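Local structure of rhamnose ABC transporter, rhamnose-binding protein (5BQ3) at residues G54-A59 / V277-G282. The protein probably binds a sugar, likely rhamnose, as the solute-binding component of an ABC transporter. Sequence-based numbering, arbitrary orientation.
Sequences GEIGFA and VAAYAG
Two helices of the lobe built on the six-stranded parallel sheet meet where the last turn of helix 40-56, ending in Glu-55 and Ile-56, comes up against Ala-279 and Tyr-280 of helix 271-287. Ile-56 lies across one face of the Tyr-280 ring. Its CD1 stands 3.7 Å from the ring centroid and only 7° off the ring normal, a CH-pi contact, while CG1 packs over the phenol end of the same face, 3.6 Å from Tyr-280 CE1. With CG1 anti to the carbonyl carbon (chi1 -67°), the isoleucine sends its longer branch over the ring, and Ile-56 CD1 also lies 4.3 Å from Ala-279 CB. Glu-55 meets the tyrosine at its hydroxyl end, where Tyr-280 OH is 3.1 Å from Glu-55 OE1; the carboxylate is turned 66° from the ring plane, and the same oxygen is hydrogen-bonded to the hydroxyl of Tyr-276, one turn earlier on helix 271-287. Such helix-on-helix packing beside a parallel sheet belongs to the alternating alpha/beta architecture of periplasmic binding proteins, in which the chain passes between two lobes: helix 271-287 returns, more than two hundred residues later, to lie next to the first helix, and its Ala-278 and Ala-281 rest on strand 127-130. A leucine in place of Tyr-280 has neither the flat ring nor the hydroxyl, and would probably leave the Ile-56 side chain less well covered and the Glu-55 carboxylate with Tyr-276 as its remaining tyrosine neighbour. Beyond Gly-57, which leaves the helix with positive phi, the chain turns so that Phe-58 points back toward helix 271-287; its ring presents an edge to the backbone of Ala-279, Phe-58 CE2 lying 4.1 Å from the carbonyl O, and packs against Val-25, Ile-30 and Ala-53.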
ATOM      1  N   GLY A  54      -1.971  17.586  13.771  1.00 41.43           N
ATOM      2  CA  GLY A  54      -1.906  18.138  15.120  1.00 42.99           C
ATOM      3  C   GLY A  54      -0.529  18.694  15.423  1.00 48.12           C
ATOM      4  O   GLY A  54      -0.412  19.766  16.020  1.00 49.56           O
ATOM      5  N   GLU A  55       0.528  17.969  14.984  1.00 43.89           N
ATOM      6  CA  GLU A  55       1.937  18.351  15.124  1.00 44.41           C
ATOM      7  C   GLU A  55       2.231  19.626  14.329  1.00 47.63           C
ATOM      8  O   GLU A  55       2.912  20.518  14.834  1.00 48.75           O
ATOM      9  CB  GLU A  55       2.862  17.215  14.648  1.00 44.95           C
ATOM     10  CG  GLU A  55       2.999  16.054  15.617  1.00 56.42           C
ATOM     11  CD  GLU A  55       3.835  14.889  15.122  1.00 76.18           C
ATOM     12  OE1 GLU A  55       4.804  15.120  14.362  1.00 65.14           O
ATOM     13  OE2 GLU A  55       3.534  13.740  15.519  1.00 75.07           O
ATOM     14  N   ILE A  56       1.710  19.697  13.083  1.00 42.12           N
ATOM     15  CA  ILE A  56       1.848  20.826  12.157  1.00 41.31           C
ATOM     16  C   ILE A  56       1.186  22.074  12.779  1.00 47.31           C
ATOM     17  O   ILE A  56       1.794  23.149  12.804  1.00 47.97           O
ATOM     18  CB  ILE A  56       1.251  20.456  10.762  1.00 42.02           C
ATOM     19  CG1 ILE A  56       2.087  19.362  10.066  1.00 40.78           C
ATOM     20  CG2 ILE A  56       1.129  21.679   9.859  1.00 42.74           C
ATOM     21  CD1 ILE A  56       1.337  18.502   9.056  1.00 43.45           C
ATOM     22  N   GLY A  57      -0.032  21.902  13.296  1.00 44.19           N
ATOM     23  CA  GLY A  57      -0.784  22.966  13.947  1.00 45.32           C
ATOM     24  C   GLY A  57      -1.941  23.516  13.140  1.00 49.76           C
ATOM     25  O   GLY A  57      -2.179  24.726  13.165  1.00 50.58           O
ATOM     26  N   PHE A  58      -2.685  22.632  12.436  1.00 45.22           N
ATOM     27  CA  PHE A  58      -3.864  23.012  11.651  1.00 44.35           C
ATOM     28  C   PHE A  58      -4.988  23.462  12.581  1.00 49.40           C
ATOM     29  O   PHE A  58      -5.164  22.874  13.654  1.00 49.88           O
ATOM     30  CB  PHE A  58      -4.341  21.843  10.772  1.00 44.59           C
ATOM     31  CG  PHE A  58      -3.657  21.697   9.433  1.00 44.86           C
ATOM     32  CD1 PHE A  58      -4.105  22.408   8.325  1.00 47.42           C
ATOM     33  CD2 PHE A  58      -2.603  20.806   9.266  1.00 46.18           C
ATOM     34  CE1 PHE A  58      -3.487  22.255   7.080  1.00 47.43           C
ATOM     35  CE2 PHE A  58      -1.987  20.654   8.019  1.00 47.95           C
ATOM     36  CZ  PHE A  58      -2.434  21.378   6.935  1.00 45.86           C
ATOM     37  N   ALA A  59      -5.736  24.506  12.179  1.00 46.13           N
ATOM     38  CA  ALA A  59      -6.852  25.062  12.952  1.00 46.98           C
ATOM     39  C   ALA A  59      -8.009  24.064  13.062  1.00 50.31           C
ATOM     40  O   ALA A  59      -8.579  23.914  14.142  1.00 51.55           O
ATOM     41  CB  ALA A  59      -7.335  26.358  12.321  1.00 48.15           C
ATOM     42  N   VAL A 277       2.875  11.473   6.007  1.00 33.52           N
ATOM     43  CA  VAL A 277       3.574  12.143   4.896  1.00 32.88           C
ATOM     44  C   VAL A 277       2.587  13.032   4.117  1.00 35.55           C
ATOM     45  O   VAL A 277       2.931  14.168   3.789  1.00 35.63           O
ATOM     46  CB  VAL A 277       4.302  11.120   3.967  1.00 36.08           C
ATOM     47  CG1 VAL A 277       4.870  11.787   2.714  1.00 36.14           C
ATOM     48  CG2 VAL A 277       5.413  10.389   4.718  1.00 36.26           C
ATOM     49  N   ALA A 278       1.360  12.528   3.863  1.00 30.95           N
ATOM     50  CA  ALA A 278       0.304  13.231   3.128  1.00 30.27           C
ATOM     51  C   ALA A 278      -0.116  14.543   3.809  1.00 34.90           C
ATOM     52  O   ALA A 278      -0.288  15.546   3.120  1.00 34.60           O
ATOM     53  CB  ALA A 278      -0.899  12.323   2.956  1.00 30.36           C
ATOM     54  N   ALA A 279      -0.258  14.540   5.151  1.00 32.54           N
ATOM     55  CA  ALA A 279      -0.635  15.720   5.933  1.00 33.01           C
ATOM     56  C   ALA A 279       0.470  16.775   5.893  1.00 37.77           C
ATOM     57  O   ALA A 279       0.161  17.966   5.827  1.00 38.80           O
ATOM     58  CB  ALA A 279      -0.941  15.324   7.367  1.00 34.24           C
ATOM     59  N   TYR A 280       1.752  16.341   5.898  1.00 33.57           N
ATOM     60  CA  TYR A 280       2.912  17.236   5.819  1.00 34.02           C
ATOM     61  C   TYR A 280       3.079  17.778   4.400  1.00 37.73           C
ATOM     62  O   TYR A 280       3.501  18.924   4.236  1.00 37.73           O
ATOM     63  CB  TYR A 280       4.198  16.532   6.286  1.00 35.34           C
ATOM     64  CG  TYR A 280       4.439  16.656   7.776  1.00 37.60           C
ATOM     65  CD1 TYR A 280       5.126  17.747   8.304  1.00 40.92           C
ATOM     66  CD2 TYR A 280       3.961  15.696   8.662  1.00 37.82           C
ATOM     67  CE1 TYR A 280       5.336  17.874   9.677  1.00 42.65           C
ATOM     68  CE2 TYR A 280       4.165  15.813  10.036  1.00 39.87           C
ATOM     69  CZ  TYR A 280       4.847  16.908  10.541  1.00 47.90           C
ATOM     70  OH  TYR A 280       5.054  17.016  11.895  1.00 50.15           O
ATOM     71  N   ALA A 281       2.731  16.957   3.383  1.00 34.25           N
ATOM     72  CA  ALA A 281       2.786  17.312   1.963  1.00 34.20           C
ATOM     73  C   ALA A 281       1.755  18.387   1.632  1.00 39.78           C
ATOM     74  O   ALA A 281       2.057  19.307   0.876  1.00 40.95           O
ATOM     75  CB  ALA A 281       2.552  16.084   1.104  1.00 33.67           C
ATOM     76  N   GLY A 282       0.567  18.271   2.223  1.00 36.17           N
ATOM     77  CA  GLY A 282      -0.529  19.215   2.053  1.00 36.49           C
ATOM     78  C   GLY A 282      -0.261  20.540   2.732  1.00 42.29           C
ATOM     79  O   GLY A 282      -0.607  21.593   2.192  1.00 42.97           O
TER